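PDB 1YD7: 2-keto acid:ferredoxin oxidoreductase subunit alpha from Pyrococcus furiosus, which probably forms the alpha subunit of an enzyme that oxidises 2-oxoglutarate with coenzyme A to succinyl-CoA and carbon dioxide, reducing ferredoxin. Local coordinates for residues A[22-27]-A[189-194]; A[82-87]-A[112-117]; A[153-158]-A[168-173]; A[38-43]-A[66-71]; A[13-18]-A[32-37]. All blocks are in the same frame, centred on the assembly; numbering follows the deposited sequence.

Contact 1 of 5, residues A[22-27]-A[189-194]; sequences FIQGDE and VGHMRE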
# COMPACT_ATOMS: atom_id res chain seq x y z
N PHE A 22 1.15 -16.68 9.74
CA PHE A 22 1.65 -15.98 10.90
C PHE A 22 2.65 -15.00 10.32
O PHE A 22 3.76 -15.40 9.93
CB PHE A 22 2.28 -17.01 11.86
CG PHE A 22 2.74 -16.46 13.18
CD1 PHE A 22 1.92 -15.63 13.93
CD2 PHE A 22 3.99 -16.82 13.70
CE1 PHE A 22 2.34 -15.12 15.16
CE2 PHE A 22 4.41 -16.34 14.92
CZ PHE A 22 3.58 -15.49 15.67
N ILE A 23 2.26 -13.73 10.22
CA ILE A 23 2.99 -12.77 9.39
C ILE A 23 3.12 -11.47 10.10
O ILE A 23 2.41 -11.23 11.06
CB ILE A 23 2.33 -12.54 8.01
CG1 ILE A 23 0.91 -11.98 8.17
CG2 ILE A 23 2.26 -13.84 7.23
CD1 ILE A 23 0.25 -11.68 6.86
N GLN A 24 4.03 -10.63 9.63
CA GLN A 24 4.23 -9.31 10.21
C GLN A 24 3.38 -8.27 9.49
O GLN A 24 2.81 -8.55 8.43
CB GLN A 24 5.70 -8.93 10.19
CG GLN A 24 6.55 -9.77 11.17
CD GLN A 24 8.00 -9.42 11.11
OE1 GLN A 24 8.66 -9.64 10.11
NE2 GLN A 24 8.51 -8.85 12.19
N GLY A 25 3.27 -7.08 10.09
CA GLY A 25 2.41 -6.03 9.63
C GLY A 25 2.73 -5.57 8.21
O GLY A 25 1.81 -5.38 7.41
N ASP A 26 4.02 -5.41 7.90
CA ASP A 26 4.46 -5.02 6.56
C ASP A 26 4.07 -6.02 5.47
O ASP A 26 3.67 -5.63 4.36
CB ASP A 26 5.97 -4.79 6.53
CG ASP A 26 6.36 -3.50 7.17
OD1 ASP A 26 5.50 -2.59 7.20
OD2 ASP A 26 7.51 -3.39 7.66
N GLU A 27 4.18 -7.30 5.81
CA GLU A 27 3.82 -8.41 4.93
C GLU A 27 2.33 -8.46 4.72
O GLU A 27 1.88 -8.86 3.66
CB GLU A 27 4.28 -9.74 5.55
CG GLU A 27 3.92 -11.00 4.74
CD GLU A 27 4.70 -11.16 3.43
OE1 GLU A 27 5.76 -10.50 3.23
OE2 GLU A 27 4.28 -12.01 2.61
N VAL A 189 3.92 -1.65 14.51
CA VAL A 189 2.90 -2.40 13.76
C VAL A 189 3.52 -3.22 12.63
O VAL A 189 3.16 -4.38 12.43
CB VAL A 189 1.82 -1.48 13.20
CG1 VAL A 189 0.89 -2.23 12.28
CG2 VAL A 189 1.02 -0.86 14.34
N GLY A 190 4.47 -2.63 11.91
CA GLY A 190 5.10 -3.31 10.80
C GLY A 190 5.81 -4.60 11.16
O GLY A 190 5.89 -5.52 10.34
N HIS A 191 6.33 -4.67 12.40
CA HIS A 191 7.12 -5.82 12.85
C HIS A 191 6.42 -6.73 13.84
O HIS A 191 6.93 -7.81 14.12
CB HIS A 191 8.48 -5.36 13.38
CG HIS A 191 9.30 -4.67 12.34
ND1 HIS A 191 9.14 -3.33 12.04
CD2 HIS A 191 10.25 -5.14 11.50
CE1 HIS A 191 9.98 -3.01 11.08
NE2 HIS A 191 10.65 -4.08 10.72
N MSE A 192 5.23 -6.34 14.31
CA MSE A 192 4.36 -7.25 15.05
C MSE A 192 4.08 -8.44 14.19
O MSE A 192 4.02 -8.30 12.97
CB MSE A 192 3.00 -6.64 15.33
CG MSE A 192 3.01 -5.44 16.17
SE MSE A 192 1.20 -4.99 16.69
CE MSE A 192 1.71 -3.31 17.47
N ARG A 193 3.83 -9.58 14.84
CA ARG A 193 3.55 -10.84 14.15
C ARG A 193 2.24 -11.34 14.68
O ARG A 193 2.02 -11.32 15.88
CB ARG A 193 4.61 -11.89 14.46
CG ARG A 193 5.94 -11.67 13.82
CD ARG A 193 6.93 -12.80 14.14
NE ARG A 193 8.25 -12.50 13.61
CZ ARG A 193 9.08 -11.61 14.14
NH1 ARG A 193 8.74 -10.93 15.24
NH2 ARG A 193 10.27 -11.39 13.58
N GLU A 194 1.34 -11.78 13.80
CA GLU A 194 0.05 -12.27 14.23
C GLU A 194 -0.41 -13.25 13.20
O GLU A 194 -0.05 -13.12 12.03
CB GLU A 194 -0.95 -11.12 14.40
CG GLU A 194 -2.41 -11.54 14.45
CD GLU A 194 -3.43 -10.40 14.66
OE1 GLU A 194 -3.08 -9.18 14.71
OE2 GLU A 194 -4.62 -10.78 14.77
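First torsions of -70° in Gln24 and -72° in Arg193 place each CG opposite its own carbonyl carbon and lay the two extended chains side by side. They share a face because they form a non-hydrogen-bonded pair of the antiparallel sheet of strands 19-24 and 193-198, which stands apart from the parallel sheet of the alpha/beta fold. In one of the two modelled conformers of Arg193, its CG is 3.3 Å from Gln24 CG and the Gln24 amide stacks nearly flat on the guanidinium, NE2 over its centre, so the stack may be only partial. NE2 and Arg193 NH2 are both donors, and their closeness is not a hydrogen bond. NE2 turns its N-H to the backbone, reaching His191 O at 2.7 Å. A leucine in place of Gln24 would probably leave His191 O without this donor. Along the strands, Ile23 and Glu194 form a hydrogen-bonded pair, Ile23 N to Glu194 O and Glu194 N to Ile23 O, each 3.0 Å. Phe22 brings the edge of its ring to the Glu194 carbonyl carbon, with CZ against Arg193 CB. Where the helices take over, Gly25 CA comes within 3.3 Å of Val189 O. The Asp26 carboxylate turns to Glu51 N, while Asp26 N donates to a lone pair of Gly190 O, in the carbonyl plane, at 3.1 Å.

Contact 2 of 5, residues A[82-87]-A[112-117]; sequences GASWAG and TETPVV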
# COMPACT_ATOMS: atom_id res chain seq x y z
N GLY A 82 1.33 9.37 -12.01
CA GLY A 82 1.33 9.13 -13.46
C GLY A 82 0.86 7.73 -13.84
O GLY A 82 0.05 7.56 -14.75
N ALA A 83 1.33 6.73 -13.11
CA ALA A 83 0.84 5.37 -13.28
C ALA A 83 -0.65 5.28 -13.08
O ALA A 83 -1.32 4.59 -13.84
CB ALA A 83 1.56 4.41 -12.29
N SER A 84 -1.17 5.93 -12.03
CA SER A 84 -2.62 5.92 -11.76
C SER A 84 -3.44 6.54 -12.91
O SER A 84 -4.43 5.98 -13.39
CB SER A 84 -2.97 6.70 -10.48
OG SER A 84 -4.38 6.70 -10.29
N TRP A 85 -3.02 7.71 -13.35
CA TRP A 85 -3.70 8.34 -14.50
C TRP A 85 -3.62 7.49 -15.75
O TRP A 85 -4.53 7.47 -16.57
CB TRP A 85 -3.12 9.70 -14.75
CG TRP A 85 -3.61 10.69 -13.78
CD1 TRP A 85 -2.91 11.29 -12.80
CD2 TRP A 85 -4.93 11.24 -13.73
NE1 TRP A 85 -3.70 12.17 -12.12
CE2 TRP A 85 -4.95 12.16 -12.67
CE3 TRP A 85 -6.10 11.04 -14.48
CZ2 TRP A 85 -6.11 12.89 -12.34
CZ3 TRP A 85 -7.25 11.75 -14.13
CH2 TRP A 85 -7.24 12.66 -13.08
N ALA A 86 -2.53 6.74 -15.86
CA ALA A 86 -2.40 5.81 -16.95
C ALA A 86 -3.22 4.55 -16.73
O ALA A 86 -3.23 3.68 -17.60
CB ALA A 86 -0.90 5.48 -17.16
N GLY A 87 -3.95 4.43 -15.61
CA GLY A 87 -4.89 3.32 -15.42
C GLY A 87 -4.51 2.22 -14.42
O GLY A 87 -5.25 1.25 -14.27
N THR A 112 -8.23 17.61 -9.11
CA THR A 112 -7.36 16.50 -9.62
C THR A 112 -7.95 15.07 -9.50
O THR A 112 -8.04 14.37 -10.51
CB THR A 112 -5.79 16.64 -9.38
OG1 THR A 112 -5.13 15.95 -10.45
CG2 THR A 112 -5.27 16.07 -8.05
N GLU A 113 -8.41 14.67 -8.32
CA GLU A 113 -9.07 13.37 -8.14
C GLU A 113 -8.28 12.16 -8.67
O GLU A 113 -8.79 11.38 -9.46
CB GLU A 113 -10.47 13.37 -8.77
CG GLU A 113 -11.41 14.45 -8.27
CD GLU A 113 -12.81 14.31 -8.83
OE1 GLU A 113 -13.08 13.34 -9.58
OE2 GLU A 113 -13.65 15.18 -8.53
N THR A 114 -7.04 12.01 -8.22
CA THR A 114 -6.25 10.81 -8.58
C THR A 114 -6.28 9.70 -7.49
O THR A 114 -5.83 9.93 -6.36
CB THR A 114 -4.78 11.17 -9.04
OG1 THR A 114 -3.87 10.10 -8.76
CG2 THR A 114 -4.28 12.43 -8.41
N PRO A 115 -6.83 8.51 -7.82
CA PRO A 115 -6.74 7.37 -6.90
C PRO A 115 -5.30 6.87 -6.69
O PRO A 115 -4.63 6.45 -7.64
CB PRO A 115 -7.60 6.27 -7.57
CG PRO A 115 -8.23 6.89 -8.78
CD PRO A 115 -7.52 8.15 -9.08
N VAL A 116 -4.85 6.93 -5.44
CA VAL A 116 -3.54 6.41 -5.03
C VAL A 116 -3.53 6.11 -3.52
O VAL A 116 -4.20 6.78 -2.77
CB VAL A 116 -2.41 7.39 -5.41
CG1 VAL A 116 -2.59 8.77 -4.75
CG2 VAL A 116 -1.02 6.79 -5.07
N VAL A 117 -2.79 5.07 -3.11
CA VAL A 117 -2.54 4.74 -1.68
C VAL A 117 -1.13 5.13 -1.28
O VAL A 117 -0.17 4.73 -1.93
CB VAL A 117 -2.79 3.25 -1.42
CG1 VAL A 117 -2.47 2.83 0.01
CG2 VAL A 117 -4.22 2.95 -1.74
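Ser84 OG donates to Pro115 O over 2.7 Å, the one hydrogen bond between these segments. The hydroxyl gets there because chi1 of 178° swings OG away from the backbone N of its helix, and it arrives only slightly tilted from the plane of the carbonyl. Pro115 CD sits beside the same oxygen of Ser84, 3.7 Å from OG. With an alanine at Ser84, Pro115 O would probably lose this donor, and with it would go the single hydrogen bond that links the two segments. The Trp85 side chain, next along, crosses that of Thr114 at about a right angle, NE1 coming within 3.4 Å of Thr114 CB. The six-membered end of the indole points its edge at Thr112 O, but Thr112 is poorly ordered and this approach is doubtful. Thr114 OG1 is buried here with no polar partner in the model; the nearby Ser84 OG stays 3.8 Å from it. Just beyond, Gly87 closes the helix in a Schellman motif. The whole is the C-terminal end of helix 73-85 packed on the loop leading into strand 116-121, consistent with the parallel alpha/beta fold of the thiamine diphosphate-binding family.

Contact 3 of 5, residues A[153-158]-A[168-173]; sequences IVLSPS and IRAFNL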
# COMPACT_ATOMS: atom_id res chain seq x y z
N ILE A 153 -8.46 11.36 3.63
CA ILE A 153 -8.88 10.11 4.22
C ILE A 153 -7.61 9.40 4.73
O ILE A 153 -6.62 9.28 4.00
CB ILE A 153 -9.61 9.22 3.20
CG1 ILE A 153 -10.85 9.94 2.63
CG2 ILE A 153 -9.98 7.91 3.85
CD1 ILE A 153 -11.48 9.25 1.39
N VAL A 154 -7.63 8.99 5.99
CA VAL A 154 -6.48 8.39 6.67
C VAL A 154 -6.92 7.18 7.48
O VAL A 154 -7.86 7.29 8.25
CB VAL A 154 -5.80 9.39 7.61
CG1 VAL A 154 -4.53 8.76 8.25
CG2 VAL A 154 -5.43 10.65 6.86
N LEU A 155 -6.27 6.04 7.28
CA LEU A 155 -6.48 4.85 8.10
C LEU A 155 -5.18 4.55 8.85
O LEU A 155 -4.07 4.59 8.26
CB LEU A 155 -6.85 3.64 7.24
CG LEU A 155 -8.16 3.65 6.43
CD1 LEU A 155 -7.96 4.38 5.15
CD2 LEU A 155 -8.65 2.24 6.13
N SER A 156 -5.32 4.23 10.13
CA SER A 156 -4.19 4.01 11.05
C SER A 156 -4.32 2.66 11.76
O SER A 156 -4.96 2.60 12.81
CB SER A 156 -4.18 5.09 12.12
OG SER A 156 -3.55 6.26 11.66
N PRO A 157 -3.75 1.58 11.17
CA PRO A 157 -3.85 0.26 11.79
C PRO A 157 -2.97 0.15 13.06
O PRO A 157 -1.91 0.77 13.14
CB PRO A 157 -3.36 -0.68 10.70
CG PRO A 157 -2.43 0.13 9.88
CD PRO A 157 -2.95 1.54 9.92
N SER A 158 -3.46 -0.60 14.04
CA SER A 158 -2.74 -0.81 15.32
C SER A 158 -2.36 -2.27 15.53
O SER A 158 -1.56 -2.57 16.39
CB SER A 158 -3.59 -0.31 16.48
OG SER A 158 -4.77 -1.08 16.56
N ILE A 168 -6.70 -3.08 2.31
CA ILE A 168 -7.77 -3.34 1.37
C ILE A 168 -8.79 -2.21 1.35
O ILE A 168 -9.23 -1.77 0.26
CB ILE A 168 -8.43 -4.69 1.63
CG1 ILE A 168 -7.49 -5.81 1.19
CG2 ILE A 168 -9.76 -4.80 0.88
CD1 ILE A 168 -7.89 -7.13 1.70
N ARG A 169 -9.18 -1.72 2.53
CA ARG A 169 -10.11 -0.64 2.62
C ARG A 169 -9.54 0.63 1.98
O ARG A 169 -10.29 1.37 1.36
CB ARG A 169 -10.56 -0.42 4.06
CG ARG A 169 -11.54 0.74 4.26
CD ARG A 169 -12.57 0.48 5.39
NE ARG A 169 -11.98 0.06 6.66
CZ ARG A 169 -12.15 -1.14 7.24
NH1 ARG A 169 -11.55 -1.38 8.40
NH2 ARG A 169 -12.88 -2.12 6.69
N ALA A 170 -8.23 0.87 2.11
CA ALA A 170 -7.62 2.07 1.55
C ALA A 170 -7.68 2.07 0.02
O ALA A 170 -7.90 3.11 -0.56
CB ALA A 170 -6.21 2.23 2.02
N PHE A 171 -7.44 0.93 -0.62
CA PHE A 171 -7.56 0.83 -2.06
C PHE A 171 -9.03 1.04 -2.45
O PHE A 171 -9.31 1.83 -3.36
CB PHE A 171 -7.01 -0.50 -2.61
CG PHE A 171 -5.52 -0.51 -2.74
CD1 PHE A 171 -4.72 -1.11 -1.76
CD2 PHE A 171 -4.92 0.11 -3.81
CE1 PHE A 171 -3.35 -1.07 -1.84
CE2 PHE A 171 -3.54 0.13 -3.92
CZ PHE A 171 -2.75 -0.47 -2.92
N ASN A 172 -9.95 0.37 -1.75
CA ASN A 172 -11.38 0.54 -2.04
C ASN A 172 -11.83 1.97 -1.91
O ASN A 172 -12.57 2.42 -2.77
CB ASN A 172 -12.27 -0.37 -1.20
CG ASN A 172 -12.18 -1.77 -1.63
OD1 ASN A 172 -11.66 -2.02 -2.70
ND2 ASN A 172 -12.66 -2.71 -0.80
N LEU A 173 -11.34 2.70 -0.92
CA LEU A 173 -11.73 4.12 -0.75
C LEU A 173 -11.12 5.01 -1.83
O LEU A 173 -11.76 5.98 -2.23
CB LEU A 173 -11.34 4.70 0.64
CG LEU A 173 -12.05 4.04 1.85
CD1 LEU A 173 -11.35 4.40 3.18
CD2 LEU A 173 -13.55 4.37 1.91
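The guanidinium of Arg169 is the flat group in play, and Leu155 CD2 approaches it obliquely, 4.0 Å from Arg169 NE. The contact lies within a beta-alpha-beta unit: strand 153-155, at the border of the parallel sheet within this chain, runs into helix 160-177, which returns nearly antiparallel to it (168°) before strand 180-185 follows. Strand and helix axes stay 9.4 Å apart, a gap bridged wholly by side chains and without any hydrogen bond. Leu155 does most of the bridging by splitting its two methyls. CD2 goes to the aliphatic start of Arg169, 3.8 Å from Arg169 CG; the arginine chain bends at its second and third torsions. CD1 goes the other way, toward Ala170 CB and the next helical turn, where Leu173 waits. Val181 of strand 180-185 touches Ile153, Leu155 and Ala170, completing the layer between helix and sheet, and Phe166 adds to the cover of Leu155. The helix therefore meets the strand through Arg169, Ala170 and Leu173, one side of roughly a single turn. At the far end a lone methyl, Leu173 CD1, touches both strand residues, 3.8 Å from Ile153 CG2 and 3.9 Å from Leu155 CD1.

Contact 4 of 5, residues A[38-43]-A[66-71]; sequences CRFYAG and VVIQME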
# COMPACT_ATOMS: atom_id res chain seq x y z
N CYS A 38 -3.30 -3.88 -6.68
CA CYS A 38 -2.14 -3.02 -6.90
C CYS A 38 -1.11 -3.72 -7.79
O CYS A 38 -0.69 -4.85 -7.49
CB CYS A 38 -1.49 -2.65 -5.58
SG CYS A 38 -0.11 -1.52 -5.71
N ARG A 39 -0.73 -3.05 -8.87
CA ARG A 39 0.29 -3.53 -9.78
C ARG A 39 1.38 -2.51 -10.03
O ARG A 39 2.27 -2.75 -10.80
CB ARG A 39 -0.34 -3.99 -11.09
CG ARG A 39 -1.24 -5.20 -10.92
CD ARG A 39 -0.46 -6.41 -10.34
NE ARG A 39 -1.29 -7.61 -10.20
CZ ARG A 39 -2.04 -7.92 -9.13
NH1 ARG A 39 -2.09 -7.14 -8.06
NH2 ARG A 39 -2.73 -9.04 -9.13
N PHE A 40 1.36 -1.40 -9.30
CA PHE A 40 2.41 -0.46 -9.42
C PHE A 40 2.81 0.05 -8.05
O PHE A 40 1.96 0.54 -7.31
CB PHE A 40 1.96 0.75 -10.29
CG PHE A 40 3.04 1.72 -10.51
CD1 PHE A 40 3.85 1.62 -11.63
CD2 PHE A 40 3.31 2.69 -9.57
CE1 PHE A 40 4.90 2.52 -11.83
CE2 PHE A 40 4.38 3.58 -9.74
CZ PHE A 40 5.16 3.50 -10.88
N TYR A 41 4.11 -0.00 -7.76
CA TYR A 41 4.64 0.46 -6.48
C TYR A 41 5.91 1.27 -6.74
O TYR A 41 6.80 0.83 -7.47
CB TYR A 41 4.95 -0.74 -5.54
CG TYR A 41 5.56 -0.36 -4.18
CD1 TYR A 41 4.76 -0.22 -3.06
CD2 TYR A 41 6.90 -0.15 -4.04
CE1 TYR A 41 5.29 0.12 -1.82
CE2 TYR A 41 7.44 0.22 -2.81
CZ TYR A 41 6.63 0.34 -1.71
OH TYR A 41 7.17 0.67 -0.49
N ALA A 42 6.00 2.45 -6.15
CA ALA A 42 7.21 3.25 -6.26
C ALA A 42 7.68 3.65 -4.88
O ALA A 42 6.89 4.10 -4.03
CB ALA A 42 6.97 4.48 -7.13
N GLY A 43 8.97 3.47 -4.64
CA GLY A 43 9.56 3.79 -3.35
C GLY A 43 11.03 3.47 -3.33
O GLY A 43 11.60 3.10 -4.35
N VAL A 66 4.92 -3.93 -11.11
CA VAL A 66 6.08 -3.09 -11.32
C VAL A 66 6.45 -2.55 -9.98
O VAL A 66 5.57 -2.09 -9.24
CB VAL A 66 5.65 -1.88 -12.26
CG1 VAL A 66 6.64 -0.74 -12.24
CG2 VAL A 66 5.43 -2.35 -13.69
N VAL A 67 7.74 -2.59 -9.66
CA VAL A 67 8.32 -1.81 -8.58
C VAL A 67 9.36 -0.88 -9.20
O VAL A 67 10.28 -1.32 -9.87
CB VAL A 67 8.99 -2.71 -7.51
CG1 VAL A 67 9.62 -1.89 -6.41
CG2 VAL A 67 7.96 -3.64 -6.94
N ILE A 68 9.19 0.41 -8.98
CA ILE A 68 10.13 1.40 -9.45
C ILE A 68 10.84 1.89 -8.20
O ILE A 68 10.22 2.22 -7.20
CB ILE A 68 9.39 2.57 -10.20
CG1 ILE A 68 8.74 2.06 -11.48
CG2 ILE A 68 10.32 3.72 -10.55
CD1 ILE A 68 9.63 1.18 -12.34
N GLN A 69 12.16 1.93 -8.24
CA GLN A 69 12.93 2.34 -7.09
C GLN A 69 13.38 3.77 -7.30
O GLN A 69 13.99 4.08 -8.31
CB GLN A 69 14.12 1.40 -6.89
CG GLN A 69 15.04 1.85 -5.78
CD GLN A 69 16.00 0.78 -5.32
OE1 GLN A 69 15.94 -0.38 -5.76
NE2 GLN A 69 16.90 1.15 -4.42
N MSE A 70 13.08 4.65 -6.36
CA MSE A 70 13.44 6.05 -6.49
C MSE A 70 13.70 6.62 -5.12
O MSE A 70 12.84 6.54 -4.26
CB MSE A 70 12.30 6.82 -7.16
CG MSE A 70 12.56 7.13 -8.62
SE MSE A 70 10.91 7.42 -9.67
CE MSE A 70 11.86 7.90 -11.36
N GLU A 71 14.88 7.21 -4.94
CA GLU A 71 15.27 7.75 -3.64
C GLU A 71 14.38 8.91 -3.25
O GLU A 71 13.84 8.92 -2.15
CB GLU A 71 16.72 8.23 -3.63
CG GLU A 71 17.73 7.12 -3.83
CD GLU A 71 18.95 7.24 -2.92
OE1 GLU A 71 18.77 7.53 -1.71
OE2 GLU A 71 20.07 7.02 -3.41
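Phe40 lies against Val66 and Ile68 on one face of the sheet. With CG of Phe40 opposite the backbone N (chi1 -177°), the ring leans toward the neighbouring strand: CD1 meets Val66 CG1 at 3.7 Å, and CE1 meets Ile68 CG1 at 3.9 Å, both obliquely. Ala42, on the same face, leaves its CB near that of Ile68. From Phe40 the layer continues to Ala83 of helix 73-85. On the other face Tyr41 and Val67 run side by side in the same direction, Tyr41 CD2 being 4.0 Å from Val67 CG1, beneath Met56 and Phe53 of helix 52-59. Between these two layers runs the backbone of a parallel strand pair, inclined by 15°. Tyr41 bonds in both directions, its N to Val66 O and its O to Ile68 N, each 2.9 Å. Gly43 repeats the pattern two residues on, N to Ile68 O at 3.1 Å and O to Met70 N. At the opening end Arg39 O accepts from Val66 N, while the guanidinium of Arg39 folds back so that NH1 donates to Cys38 O at 2.7 Å and also to Ile34 O. Hydrogen bonding thus uses alternate residues, leaving Phe40 and Ala42 to bond with Met91 of strand 90-95. In this beta-alpha-beta unit, main-chain bonds hold the strands together, while apolar side chains flank most of the pair and fit it to the helices.

Contact 5 of 5, residues A[13-18]-A[32-37]; sequences FPFPVG and AAILAG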
# COMPACT_ATOMS: atom_id res chain seq x y z
N PHE A 13 -1.26 -16.50 -7.18
CA PHE A 13 -0.54 -15.59 -6.27
C PHE A 13 0.76 -16.19 -5.71
O PHE A 13 0.90 -17.39 -5.57
CB PHE A 13 -1.46 -15.08 -5.15
CG PHE A 13 -2.57 -14.15 -5.64
CD1 PHE A 13 -2.37 -12.79 -5.74
CD2 PHE A 13 -3.81 -14.66 -6.00
CE1 PHE A 13 -3.40 -11.94 -6.16
CE2 PHE A 13 -4.84 -13.83 -6.44
CZ PHE A 13 -4.64 -12.47 -6.52
N PRO A 14 1.76 -15.33 -5.45
CA PRO A 14 3.09 -15.78 -5.04
C PRO A 14 3.24 -16.01 -3.54
O PRO A 14 4.32 -16.35 -3.07
CB PRO A 14 3.98 -14.62 -5.47
CG PRO A 14 3.10 -13.42 -5.36
CD PRO A 14 1.69 -13.86 -5.56
N PHE A 15 2.15 -15.82 -2.80
CA PHE A 15 2.10 -16.09 -1.38
C PHE A 15 0.84 -16.91 -1.09
O PHE A 15 -0.10 -16.88 -1.89
CB PHE A 15 2.09 -14.81 -0.55
CG PHE A 15 1.17 -13.75 -1.08
CD1 PHE A 15 -0.19 -13.78 -0.80
CD2 PHE A 15 1.68 -12.70 -1.84
CE1 PHE A 15 -1.03 -12.78 -1.29
CE2 PHE A 15 0.84 -11.70 -2.35
CZ PHE A 15 -0.51 -11.74 -2.07
N PRO A 16 0.82 -17.64 0.04
CA PRO A 16 -0.36 -18.43 0.40
C PRO A 16 -1.61 -17.57 0.66
O PRO A 16 -1.54 -16.53 1.35
CB PRO A 16 0.08 -19.18 1.68
CG PRO A 16 1.56 -19.13 1.68
CD PRO A 16 1.90 -17.81 1.03
N VAL A 17 -2.73 -18.03 0.12
CA VAL A 17 -4.01 -17.34 0.25
C VAL A 17 -5.09 -18.37 0.60
O VAL A 17 -4.95 -19.55 0.30
CB VAL A 17 -4.41 -16.60 -1.07
CG1 VAL A 17 -3.36 -15.58 -1.44
CG2 VAL A 17 -4.65 -17.59 -2.22
N GLY A 18 -6.20 -17.92 1.18
CA GLY A 18 -7.29 -18.82 1.49
C GLY A 18 -6.94 -19.69 2.71
O GLY A 18 -7.42 -20.82 2.82
N ALA A 32 -2.17 -7.62 1.12
CA ALA A 32 -3.44 -6.92 0.93
C ALA A 32 -3.43 -6.05 -0.34
O ALA A 32 -4.38 -6.07 -1.12
CB ALA A 32 -3.74 -6.05 2.14
N ALA A 33 -2.35 -5.29 -0.51
CA ALA A 33 -2.20 -4.41 -1.66
C ALA A 33 -2.31 -5.21 -2.95
O ALA A 33 -3.12 -4.90 -3.80
CB ALA A 33 -0.90 -3.65 -1.58
N ILE A 34 -1.57 -6.31 -3.02
CA ILE A 34 -1.61 -7.20 -4.17
C ILE A 34 -2.94 -7.89 -4.38
O ILE A 34 -3.41 -8.01 -5.52
CB ILE A 34 -0.46 -8.22 -4.07
CG1 ILE A 34 0.85 -7.48 -4.33
CG2 ILE A 34 -0.66 -9.35 -5.03
CD1 ILE A 34 2.07 -8.29 -4.24
N LEU A 35 -3.55 -8.38 -3.31
CA LEU A 35 -4.88 -8.98 -3.44
C LEU A 35 -5.90 -7.94 -3.89
O LEU A 35 -6.87 -8.28 -4.56
CB LEU A 35 -5.34 -9.66 -2.12
CG LEU A 35 -4.71 -11.05 -1.83
CD1 LEU A 35 -4.76 -11.34 -0.33
CD2 LEU A 35 -5.41 -12.17 -2.63
N ALA A 36 -5.70 -6.69 -3.49
CA ALA A 36 -6.60 -5.59 -3.87
C ALA A 36 -6.43 -5.13 -5.33
O ALA A 36 -7.26 -4.38 -5.82
CB ALA A 36 -6.42 -4.41 -2.94
N GLY A 37 -5.35 -5.55 -5.98
CA GLY A 37 -5.13 -5.31 -7.42
C GLY A 37 -4.05 -4.29 -7.70
O GLY A 37 -3.90 -3.87 -8.83
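Leu35 pushes its branched end into a hollow walled by Phe13, Phe15 and Val17. Those three residues belong to the irregular N-terminal chain that precedes strand 19-24, and the hollow receives the last turn of helix 25-36, which ends at Gly37 in a Schellman motif. Every second residue of the loop points inward, while Pro14 and Pro16 between them turn elsewhere, so three inward side chains wall the hollow. Phe13 is the lid: Leu35 CD2 sits over one face of its ring in a CH-pi contact, 4.1 Å from the centroid and 14° from the ring normal. Phe15 stands differently, presenting its edge. Its CE1 nears Leu35 CG at 4.1 Å, and its CZ presses on Ile34 CG2 at 3.8 Å. Chi1 of 44° tucks CG of Phe15 between its backbone N and carbonyl carbon, and from there the ring reaches in between the two helical side chains. Ile34 CG2 in turn is the bump that enters the notch between the aromatics, lying in the plane of the Phe13 ring at its edge, 3.9 Å from Phe13 CD1. Tyr59 of helix 52-59 adds a further neighbour: its ring meets that of Phe15 edge-to-face and its side chain also touches Ile34. No hydrogen bond crosses the contact; between these segments it is apolar packing alone. Val17 completes the wall, sliding past Leu35 in the opposite direction with its CG1 4.2 Å from Leu35 CD2.

In the fold
From the N terminus, contact 5 closes first, bringing the opening loop back onto the end of helix 25-36. Before it closes, the chain has already begun contact 1, so these two cross and share that helix; contact 1 then stays open for some 160 residues until strand 193-198 pairs with strand 19-24. Within that long loop contacts 4, 2 and 3 open and close in series, each reaching the parallel sheet. Contact 4 joins the border strand 66-69 to strand 40-43, and the chain then runs on into the helix of contact 2. Phe171 of contact 3 packs on Val117 of contact 2, Cys38 of contact 4 and Ala33 of contact 5, linking sheet and helices.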